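Local coordinates for pyruvate synthase subunit PorC (Thermotoga maritima MSB8, PDB 2RAA), which forms the gamma chain of the heterotetrameric pyruvate synthase, which converts pyruvate and coenzyme A to acetyl-CoA and carbon dioxide while reducing ferredoxin, at residues A[168-173]-A[191-196]; A[34-39]-A[65-70]; A[112-117]-A[131-136]; A[25-30]-A[92-97]. One frame throughout, in Å; residues are numbered along the deposited sequence.

From the N terminus, strand 19-27 ends in a turn, and this segment, 25-30, meets 92-97 in interaction 4 and closes a long loop. Interaction 2 lies within that loop, placing helix 32-45 on strand 64-72, the sheet neighbour of strand 19-27; a probable backbone hydrogen bond from Met65 to Gly26 joins the two contacts. Interactions 3 and 1 then follow in series. Interaction 3 closes the short loop through helix 118-125 by pairing two parallel strands of the same sheet; Glu93, reaching Thr114 and Lys116, ties it to interaction 4. Interaction 1 closes the last loop between two helices and touches interaction 2, where Ile169, Arg172 and Ile173 pack on Met38. No two loops cross.

Interaction 1. Residues A[168-173]-A[191-196]; sequences AIEKRI and RALRRG
Two consecutive helices, 166-176 and 183-199, fold back on each other as an antiparallel hairpin, and Leu193 of the second enters the groove offered by Ile169, Glu170 and Ile173 of the first. The axes of the two segments approach to 10.6 Å with 158° between their directions, a spacing that a large aliphatic side chain can bridge. Leu193 fills it: with CG anti to the backbone N (chi1 177°), its methyl groups reach across to the other helix. Its CD2 lies 3.7 Å from Ile169 CG2, where the two side chains meet at about a right angle, and also 3.7 Å from Glu170 CG, the aliphatic root of an otherwise polar residue. One turn further on, Ile173 CD1 comes to 4.1 Å from Leu193 CB and completes the apolar strip.

At the margin of this strip the residues become charged. The extended chain of Glu170 brings OE2 across the aliphatic start of Arg194, 3.6 Å from its CG, the two chains at about a right angle, and a long salt bridge joins Glu170 OE2 to Arg194 NE, also at 3.6 Å. The carboxylate and guanidinium planes stand 83° apart, so this is an electrostatic pairing rather than a flat, two-pronged one. Beneath the strip, Ile169 and Leu193 both rest on Leu154 of helix 150-161, while Ile173 touches Met38 of helix 32-45. Aliphatic residues facing the protein and an ion pair nearer the surface are what an amphipathic antiparallel helix hairpin laid over other helices displays.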
# COMPACT_ATOMS: atom_id res chain seq x y z
N ALA A 168 11.17 -3.89 9.80
CA ALA A 168 11.96 -3.67 8.58
C ALA A 168 11.62 -2.33 7.88
O ALA A 168 12.49 -1.68 7.31
CB ALA A 168 11.77 -4.82 7.60
N ILE A 169 10.36 -1.95 7.93
CA ILE A 169 9.92 -0.70 7.32
C ILE A 169 10.27 0.44 8.22
O ILE A 169 10.66 1.49 7.76
CB ILE A 169 8.44 -0.73 6.93
CG1 ILE A 169 8.27 -1.76 5.82
CG2 ILE A 169 7.94 0.69 6.43
CD1 ILE A 169 6.89 -2.01 5.47
N GLU A 170 10.19 0.21 9.52
CA GLU A 170 10.61 1.20 10.46
C GLU A 170 12.09 1.49 10.31
O GLU A 170 12.48 2.66 10.29
CB GLU A 170 10.27 0.76 11.87
CG GLU A 170 8.76 0.72 12.12
CD GLU A 170 8.40 0.25 13.53
OE1 GLU A 170 9.32 0.10 14.37
OE2 GLU A 170 7.19 0.05 13.79
N LYS A 171 12.91 0.46 10.18
CA LYS A 171 14.37 0.64 9.97
C LYS A 171 14.59 1.52 8.73
O LYS A 171 15.39 2.45 8.74
CB LYS A 171 15.13 -0.71 9.85
CG LYS A 171 15.48 -1.40 11.21
N ARG A 172 13.83 1.22 7.69
CA ARG A 172 13.83 2.04 6.48
C ARG A 172 13.35 3.47 6.69
O ARG A 172 13.92 4.40 6.12
CB ARG A 172 13.04 1.32 5.36
CG ARG A 172 13.97 0.59 4.43
CD ARG A 172 14.50 1.63 3.46
NE ARG A 172 15.94 1.57 3.21
CZ ARG A 172 16.59 2.49 2.50
NH1 ARG A 172 15.94 3.54 1.96
NH2 ARG A 172 17.89 2.38 2.32
N ILE A 173 12.32 3.66 7.50
CA ILE A 173 11.89 5.03 7.84
C ILE A 173 13.05 5.76 8.53
O ILE A 173 13.34 6.90 8.19
CB ILE A 173 10.60 5.04 8.69
CG1 ILE A 173 9.41 4.61 7.83
CG2 ILE A 173 10.33 6.43 9.26
CD1 ILE A 173 8.11 4.44 8.63
N ARG A 191 4.89 6.25 13.75
CA ARG A 191 3.54 6.16 14.31
C ARG A 191 2.52 6.04 13.21
O ARG A 191 1.55 5.32 13.34
CB ARG A 191 3.21 7.38 15.13
CG ARG A 191 3.86 7.42 16.48
CD ARG A 191 3.21 8.49 17.34
NE ARG A 191 3.67 9.85 17.02
CZ ARG A 191 4.80 10.38 17.48
NH1 ARG A 191 5.60 9.68 18.26
NH2 ARG A 191 5.13 11.62 17.14
N ALA A 192 2.71 6.77 12.12
CA ALA A 192 1.78 6.69 10.99
C ALA A 192 1.78 5.26 10.44
O ALA A 192 0.73 4.70 10.15
CB ALA A 192 2.15 7.74 9.93
N LEU A 193 2.96 4.64 10.36
CA LEU A 193 3.04 3.27 9.86
C LEU A 193 2.32 2.32 10.83
O LEU A 193 1.46 1.58 10.42
CB LEU A 193 4.49 2.85 9.61
CG LEU A 193 4.70 1.40 9.16
CD1 LEU A 193 4.48 1.17 7.63
CD2 LEU A 193 6.08 0.99 9.57
N ARG A 194 2.65 2.41 12.12
CA ARG A 194 2.05 1.59 13.14
C ARG A 194 0.53 1.72 13.19
O ARG A 194 -0.15 0.71 13.28
CB ARG A 194 2.61 1.95 14.51
CG ARG A 194 4.09 1.60 14.71
CD ARG A 194 4.47 1.67 16.19
NE ARG A 194 5.84 2.16 16.43
CZ ARG A 194 6.17 3.35 16.96
NH1 ARG A 194 5.24 4.24 17.33
NH2 ARG A 194 7.46 3.65 17.13
N ARG A 195 0.00 2.95 13.17
CA ARG A 195 -1.43 3.14 13.20
C ARG A 195 -2.15 2.57 11.97
O ARG A 195 -3.31 2.15 12.08
CB ARG A 195 -1.82 4.61 13.47
CG ARG A 195 -1.82 4.99 14.99
CD ARG A 195 -2.52 6.34 15.22
NE ARG A 195 -3.94 6.34 14.82
CZ ARG A 195 -4.66 7.44 14.55
NH1 ARG A 195 -4.08 8.62 14.61
NH2 ARG A 195 -5.95 7.35 14.17
N GLY A 196 -1.54 2.58 10.78
CA GLY A 196 -2.17 1.89 9.63
C GLY A 196 -2.12 0.37 9.88
O GLY A 196 -3.04 -0.38 9.53

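Interaction 2. Residues A[34-39]-A[65-70]; sequences SASQML and MRAFNR. With SO4 (sulfate ion), chain C.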
# COMPACT_ATOMS: atom_id res chain seq x y z
N SER A 34 7.01 5.92 -3.98
CA SER A 34 7.88 5.87 -2.80
C SER A 34 7.54 4.73 -1.86
O SER A 34 8.44 4.10 -1.31
CB SER A 34 7.84 7.20 -2.04
OG SER A 34 6.51 7.65 -1.90
N ALA A 35 6.24 4.45 -1.67
CA ALA A 35 5.80 3.40 -0.75
C ALA A 35 6.24 2.04 -1.28
O ALA A 35 6.73 1.18 -0.53
CB ALA A 35 4.29 3.47 -0.57
N SER A 36 6.02 1.87 -2.57
CA SER A 36 6.48 0.75 -3.33
C SER A 36 8.00 0.58 -3.16
O SER A 36 8.49 -0.51 -2.82
CB SER A 36 6.11 0.98 -4.78
OG SER A 36 6.63 -0.05 -5.58
N GLN A 37 8.76 1.66 -3.36
CA GLN A 37 10.21 1.58 -3.19
C GLN A 37 10.58 1.10 -1.82
O GLN A 37 11.40 0.20 -1.68
CB GLN A 37 10.89 2.93 -3.44
CG GLN A 37 11.11 3.23 -4.93
CD GLN A 37 12.26 2.41 -5.50
OE1 GLN A 37 13.43 2.60 -5.11
NE2 GLN A 37 11.94 1.48 -6.42
N MSE A 38 9.95 1.69 -0.82
CA MSE A 38 10.27 1.44 0.59
C MSE A 38 10.02 0.01 1.00
O MSE A 38 10.78 -0.60 1.77
CB MSE A 38 9.41 2.38 1.44
CG MSE A 38 10.00 2.70 2.79
SE MSE A 38 8.88 3.88 3.85
CE MSE A 38 7.94 4.99 2.51
N LEU A 39 8.95 -0.55 0.46
CA LEU A 39 8.61 -1.91 0.75
C LEU A 39 9.73 -2.75 0.16
O LEU A 39 10.34 -3.56 0.84
CB LEU A 39 7.27 -2.23 0.13
CG LEU A 39 6.89 -3.69 0.20
CD1 LEU A 39 6.93 -4.15 1.66
CD2 LEU A 39 5.52 -3.83 -0.44
N MSE A 65 -1.79 6.63 -11.83
CA MSE A 65 -0.61 5.83 -12.15
C MSE A 65 -0.66 4.49 -11.37
O MSE A 65 -1.61 4.23 -10.60
CB MSE A 65 0.69 6.64 -11.90
CG MSE A 65 0.86 7.25 -10.48
SE MSE A 65 1.21 5.90 -9.09
CE MSE A 65 3.24 5.74 -9.29
N ARG A 66 0.34 3.63 -11.62
CA ARG A 66 0.48 2.37 -10.92
C ARG A 66 1.96 2.25 -10.44
O ARG A 66 2.86 2.92 -10.97
CB ARG A 66 0.09 1.17 -11.82
CG ARG A 66 -0.84 1.53 -12.97
CD ARG A 66 -1.81 0.43 -13.45
NE ARG A 66 -1.22 -0.59 -14.32
CZ ARG A 66 -0.98 -0.47 -15.63
NH1 ARG A 66 -1.25 0.65 -16.28
NH2 ARG A 66 -0.44 -1.49 -16.30
N ALA A 67 2.18 1.45 -9.41
CA ALA A 67 3.51 1.04 -9.00
C ALA A 67 3.36 -0.48 -8.80
O ALA A 67 2.24 -0.96 -8.77
CB ALA A 67 3.96 1.74 -7.74
N PHE A 68 4.44 -1.24 -8.67
CA PHE A 68 4.39 -2.67 -8.58
C PHE A 68 5.49 -3.16 -7.68
O PHE A 68 6.52 -2.59 -7.69
CB PHE A 68 4.68 -3.26 -9.97
CG PHE A 68 3.75 -2.75 -11.05
CD1 PHE A 68 4.03 -1.59 -11.75
CD2 PHE A 68 2.59 -3.43 -11.36
CE1 PHE A 68 3.14 -1.13 -12.72
CE2 PHE A 68 1.72 -2.96 -12.34
CZ PHE A 68 1.99 -1.83 -12.99
N ASN A 69 5.25 -4.22 -6.92
CA ASN A 69 6.31 -4.91 -6.19
C ASN A 69 6.20 -6.38 -6.50
O ASN A 69 5.08 -6.92 -6.60
CB ASN A 69 6.20 -4.79 -4.67
CG ASN A 69 6.44 -3.38 -4.17
OD1 ASN A 69 5.50 -2.66 -4.02
ND2 ASN A 69 7.69 -3.00 -3.91
N ARG A 70 7.37 -7.00 -6.68
CA ARG A 70 7.52 -8.44 -6.69
C ARG A 70 8.54 -8.70 -5.63
O ARG A 70 9.57 -8.01 -5.57
CB ARG A 70 8.01 -8.95 -8.01
CG ARG A 70 7.04 -8.64 -9.15
CD ARG A 70 7.35 -9.52 -10.35
NE ARG A 70 6.29 -9.49 -11.36
CZ ARG A 70 6.29 -8.72 -12.46
NH1 ARG A 70 7.30 -7.88 -12.73
NH2 ARG A 70 5.27 -8.78 -13.30
S SO4 C . 2.28 -11.20 -13.49
O1 SO4 C . 1.77 -12.31 -14.28
O2 SO4 C . 1.22 -10.84 -12.53
O3 SO4 C . 3.47 -11.67 -12.79
O4 SO4 C . 2.58 -10.08 -14.39
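Asn69 of strand 64-72 reaches the overlying helix at Ser36 and takes hold of its backbone. Its ND2 donates to Ser36 O at 2.8 Å with an almost straight N-H...O angle of 170°; the oxygen lies in the asparagine's amide plane, whereas the donor stands above the carbonyl plane. The other amide atom, Asn69 OD1, is 3.2 Å from Ser36 OG, and Phe68 O lies 3.3 Å from the same Ser36 OG. Ser36 points OG anti to its own N (chi1 176°), which turns the hydroxyl to the strand. Small residues suit this close approach: Ser36 CB rests 3.7 Å from Ala67 CB, and the helix and strand axes are 8.0 Å apart. Leu39, one turn along, sets CD2 3.8 Å from Asn69 OD1 and packs a methyl group against the amide.

A second shell fixes the amide, since Trp24 NE1 of the adjacent strand hydrogen-bonds to Asn69 OD1. A leucine in place of Asn69 would probably leave Trp24 NE1 and Ser36 without this buried polar partner and break the side-chain link from strand to helix. Further along, Arg70 NH2 makes weak bonds to a sulfate, probably from the crystallisation liquor, which Glu83 N and Asn84 N also hold.

The helix runs nearly parallel to strand 64-72, itself flanked in the sheet by strands 50-55 and 19-27. Helix 150-161 receives Met38 and Leu39, while Phe68, pointing away from the helix, stacks with Phe53.

Interaction 3. Residues A[112-117]-A[131-136]; sequences VNTVKD and ICVVDA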
# COMPACT_ATOMS: atom_id res chain seq x y z
N VAL A 112 -7.68 -0.74 0.53
CA VAL A 112 -8.14 0.60 0.11
C VAL A 112 -8.08 1.63 1.22
O VAL A 112 -8.35 1.35 2.38
CB VAL A 112 -9.60 0.55 -0.48
CG1 VAL A 112 -9.96 1.85 -1.20
CG2 VAL A 112 -9.77 -0.61 -1.46
N ASN A 113 -7.70 2.85 0.83
CA ASN A 113 -7.64 4.03 1.70
C ASN A 113 -9.00 4.63 1.54
O ASN A 113 -9.29 5.26 0.53
CB ASN A 113 -6.57 5.03 1.22
CG ASN A 113 -6.67 6.39 1.92
OD1 ASN A 113 -7.05 6.47 3.07
ND2 ASN A 113 -6.27 7.45 1.22
N THR A 114 -9.85 4.40 2.52
CA THR A 114 -11.20 4.89 2.40
C THR A 114 -11.84 4.95 3.72
O THR A 114 -11.54 4.15 4.60
CB THR A 114 -12.04 3.94 1.52
OG1 THR A 114 -13.31 4.55 1.24
CG2 THR A 114 -12.24 2.55 2.20
N VAL A 115 -12.75 5.90 3.87
CA VAL A 115 -13.58 5.97 5.08
C VAL A 115 -14.90 5.20 4.90
O VAL A 115 -15.66 5.08 5.83
CB VAL A 115 -13.88 7.43 5.46
CG1 VAL A 115 -14.93 8.03 4.51
CG2 VAL A 115 -14.30 7.49 6.90
N LYS A 116 -15.15 4.66 3.70
CA LYS A 116 -16.34 3.89 3.43
C LYS A 116 -16.16 2.41 3.79
O LYS A 116 -15.12 2.03 4.35
CB LYS A 116 -16.76 4.13 1.99
CG LYS A 116 -17.10 5.61 1.82
CD LYS A 116 -17.42 6.02 0.40
CE LYS A 116 -17.63 7.53 0.31
NZ LYS A 116 -17.45 8.02 -1.10
N ASP A 117 -17.18 1.59 3.53
CA ASP A 117 -17.24 0.19 4.00
C ASP A 117 -17.04 -0.82 2.89
O ASP A 117 -17.00 -0.46 1.70
CB ASP A 117 -18.60 -0.10 4.69
CG ASP A 117 -19.79 0.02 3.74
OD1 ASP A 117 -19.68 0.66 2.66
OD2 ASP A 117 -20.87 -0.50 4.07
N ILE A 131 -11.55 -7.81 1.30
CA ILE A 131 -11.40 -6.38 1.10
C ILE A 131 -11.00 -5.78 2.44
O ILE A 131 -11.70 -5.97 3.42
CB ILE A 131 -12.71 -5.70 0.64
CG1 ILE A 131 -13.08 -6.16 -0.78
CG2 ILE A 131 -12.58 -4.17 0.75
CD1 ILE A 131 -14.49 -5.78 -1.25
N CYS A 132 -9.88 -5.08 2.49
CA CYS A 132 -9.41 -4.44 3.71
C CYS A 132 -9.45 -2.92 3.47
O CYS A 132 -9.14 -2.46 2.38
CB CYS A 132 -7.99 -4.92 4.01
SG CYS A 132 -7.76 -6.72 3.92
N VAL A 133 -9.85 -2.15 4.48
CA VAL A 133 -9.97 -0.70 4.34
C VAL A 133 -9.38 -0.02 5.58
O VAL A 133 -9.38 -0.58 6.68
CB VAL A 133 -11.46 -0.24 4.21
CG1 VAL A 133 -12.15 -0.88 3.02
CG2 VAL A 133 -12.25 -0.49 5.50
N VAL A 134 -8.86 1.19 5.39
CA VAL A 134 -8.30 1.94 6.53
C VAL A 134 -8.29 3.40 6.13
O VAL A 134 -8.07 3.72 4.99
CB VAL A 134 -6.88 1.50 6.88
CG1 VAL A 134 -5.95 1.64 5.65
CG2 VAL A 134 -6.32 2.23 8.14
N ASP A 135 -8.54 4.28 7.08
CA ASP A 135 -8.58 5.75 6.75
C ASP A 135 -7.17 6.29 6.89
O ASP A 135 -6.79 6.89 7.93
CB ASP A 135 -9.54 6.44 7.71
CG ASP A 135 -9.66 7.91 7.47
OD1 ASP A 135 -9.08 8.40 6.46
OD2 ASP A 135 -10.29 8.55 8.32
N ALA A 136 -6.36 6.05 5.85
CA ALA A 136 -4.92 6.34 5.95
C ALA A 136 -4.71 7.84 5.88
O ALA A 136 -3.86 8.38 6.56
CB ALA A 136 -4.14 5.67 4.87
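Val134 O, at the end of strand 130-134, is approached by three groups. Thr114 N donates to Val134 O at 3.1 Å from well above the carbonyl plane, 45° out of it; Asn113 CA offers its C-H to Val134 O at 3.3 Å; and Ala136 N adds a weak bond to Val134 O at 3.0 Å, closing an inverse gamma turn centred on Asp135. Ala136 N divides its proton, for it also donates to Asn113 OD1 at 2.9 Å. Asn113, with CG anti to its N (chi1 168°), swings the amide across to this turn, while its ND2 reaches Ile91 O and Thr137 OG1. An asparagine suits the place because one amide can accept from the turn and donate elsewhere.

Before the turn the pairing is regular parallel sheet: Val112 N donates to Cys132 O at 2.9 Å, and Val134 N to Val112 O at 3.1 Å. Beta-branched residues favour this extended backbone. Beyond it, Thr114 lays CG2 3.5 Å from Val133 CB, and its OG1 accepts from Lys116 N at 3.1 Å in an ST turn while also bonding Glu93. Lys116 extends to the same Glu93.

These strands and helix 118-125, whose N-cap is Asp117, make a beta-alpha-beta unit; Asp135 likewise occupies the N-cap of helix 136-143. Val133 touches Phe118 of the connecting helix, whereas Asn113 and Val134 face Met153 of helix 150-161. Strand 87-90 lies beyond Val112 and Asn113, and strand 201-202 flanks the other edge, where Cys132 is disulfide-bonded to Cys202.

Interaction 4. Residues A[25-30]-A[92-97]; sequences HGRAGQ and DETLLS. With SO4 (sulfate ion), chain B.
Asp92 OD2 receives two donors from the turn that ends strand 19-27. Gln30 NE2 meets Asp92 OD2 at 3.0 Å along a nearly straight line (170°), approaching from above the carboxylate plane. Arg27 NE stands 2.9 Å from Asp92 OD2 in a salt bridge whose hydrogen bond is weak, being bent to 128°. The glutamine amide is used at both ends, for its OE1 accepts from Arg27 N at 2.8 Å. An extended side chain beyond CG lets Gln30 span its own turn and still reach Asp92, a length that suits this place. Shortening Gln30 to an alanine would probably leave Arg27 N and Asp92 OD2 each short of a partner, and the turn less firmly tied to the loop.

Leu95 CD2 sits over one face of the Arg27 guanidinium, 3.5 Å from Arg27 CZ, while its CD1 packs on the strand backbone, 3.6 Å from Gly26 C. Arg27 NH1 has a weak bond to Gly62 O.

Residues Arg27 to Gln30 form a type II turn, closed by Gln30 N to Arg27 O at 3.0 Å, with Gly29 at a positive phi that suits glycine. Gly29 N donates to a sulfate O2 at 2.8 Å; Tyr56 OH and Gly31 N also bind this ion, probably a crystallisation component. A glycine-containing loop between strand and helix 32-45, offering backbone N-H groups to an anion, recalls phosphate-binding loops of alpha/beta folds.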
# COMPACT_ATOMS: atom_id res chain seq x y z
N HIS A 25 -2.35 1.45 -6.91
CA HIS A 25 -3.03 2.45 -7.73
C HIS A 25 -3.18 3.72 -6.92
O HIS A 25 -3.72 3.71 -5.83
CB HIS A 25 -4.39 1.96 -8.17
CG HIS A 25 -4.33 0.73 -9.01
ND1 HIS A 25 -4.40 0.76 -10.38
CD2 HIS A 25 -4.16 -0.57 -8.67
CE1 HIS A 25 -4.30 -0.47 -10.85
NE2 HIS A 25 -4.15 -1.30 -9.83
N GLY A 26 -2.66 4.80 -7.47
CA GLY A 26 -2.73 6.09 -6.86
C GLY A 26 -2.59 7.09 -7.99
O GLY A 26 -2.47 6.70 -9.15
N ARG A 27 -2.61 8.36 -7.62
CA ARG A 27 -2.44 9.47 -8.55
C ARG A 27 -1.08 10.12 -8.26
O ARG A 27 -0.65 10.17 -7.09
CB ARG A 27 -3.52 10.54 -8.32
CG ARG A 27 -4.97 10.10 -8.52
CD ARG A 27 -5.98 11.27 -8.30
NE ARG A 27 -7.37 10.83 -8.49
CZ ARG A 27 -7.94 10.63 -9.68
NH1 ARG A 27 -7.28 10.83 -10.81
NH2 ARG A 27 -9.19 10.22 -9.75
N ALA A 28 -0.45 10.62 -9.31
CA ALA A 28 0.80 11.37 -9.18
C ALA A 28 0.74 12.36 -8.01
O ALA A 28 -0.06 13.31 -8.04
CB ALA A 28 1.09 12.11 -10.46
N GLY A 29 1.58 12.14 -6.99
CA GLY A 29 1.67 12.98 -5.80
C GLY A 29 1.29 12.29 -4.50
O GLY A 29 1.66 12.76 -3.41
N GLN A 30 0.59 11.16 -4.59
CA GLN A 30 0.09 10.47 -3.41
C GLN A 30 1.07 9.46 -2.81
O GLN A 30 0.83 8.86 -1.75
CB GLN A 30 -1.25 9.84 -3.76
CG GLN A 30 -2.32 10.85 -4.07
CD GLN A 30 -3.56 10.24 -4.69
OE1 GLN A 30 -3.55 9.10 -5.13
NE2 GLN A 30 -4.63 11.02 -4.77
N ASP A 92 -6.26 5.90 -3.39
CA ASP A 92 -7.24 6.98 -3.63
C ASP A 92 -8.58 6.38 -4.03
O ASP A 92 -8.71 5.92 -5.16
CB ASP A 92 -6.72 7.92 -4.71
CG ASP A 92 -7.70 9.03 -5.04
OD1 ASP A 92 -8.88 8.98 -4.62
OD2 ASP A 92 -7.29 9.98 -5.71
N GLU A 93 -9.57 6.41 -3.12
CA GLU A 93 -10.86 5.69 -3.35
C GLU A 93 -11.50 6.04 -4.69
O GLU A 93 -12.19 5.26 -5.32
CB GLU A 93 -11.86 5.93 -2.21
CG GLU A 93 -12.19 7.39 -1.92
CD GLU A 93 -13.39 7.56 -0.99
OE1 GLU A 93 -13.32 7.17 0.23
OE2 GLU A 93 -14.40 8.12 -1.50
N THR A 94 -11.22 7.26 -5.10
CA THR A 94 -11.67 7.80 -6.34
C THR A 94 -11.32 7.00 -7.57
O THR A 94 -12.00 7.09 -8.58
CB THR A 94 -11.09 9.15 -6.46
OG1 THR A 94 -12.11 10.08 -6.13
CG2 THR A 94 -10.59 9.39 -7.81
N LEU A 95 -10.26 6.21 -7.49
CA LEU A 95 -9.83 5.39 -8.62
C LEU A 95 -10.51 4.00 -8.67
O LEU A 95 -10.25 3.23 -9.60
CB LEU A 95 -8.30 5.22 -8.54
CG LEU A 95 -7.51 6.53 -8.63
CD1 LEU A 95 -6.10 6.27 -8.26
CD2 LEU A 95 -7.60 7.14 -10.02
N LEU A 96 -11.35 3.68 -7.68
CA LEU A 96 -11.99 2.37 -7.61
C LEU A 96 -12.87 2.16 -8.83
O LEU A 96 -13.64 3.03 -9.22
CB LEU A 96 -12.81 2.21 -6.33
CG LEU A 96 -12.10 1.90 -5.00
CD1 LEU A 96 -13.10 2.01 -3.84
CD2 LEU A 96 -11.43 0.51 -4.97
N SER A 97 -12.75 0.97 -9.44
CA SER A 97 -13.45 0.60 -10.67
C SER A 97 -13.13 -0.86 -10.92
O SER A 97 -12.14 -1.37 -10.40
CB SER A 97 -12.95 1.43 -11.87
OG SER A 97 -11.69 0.97 -12.35
S SO4 B . 4.09 9.17 -6.72
O1 SO4 B . 3.13 8.10 -6.92
O2 SO4 B . 3.36 10.25 -6.05
O3 SO4 B . 5.16 8.78 -5.79
O4 SO4 B . 4.60 9.50 -8.05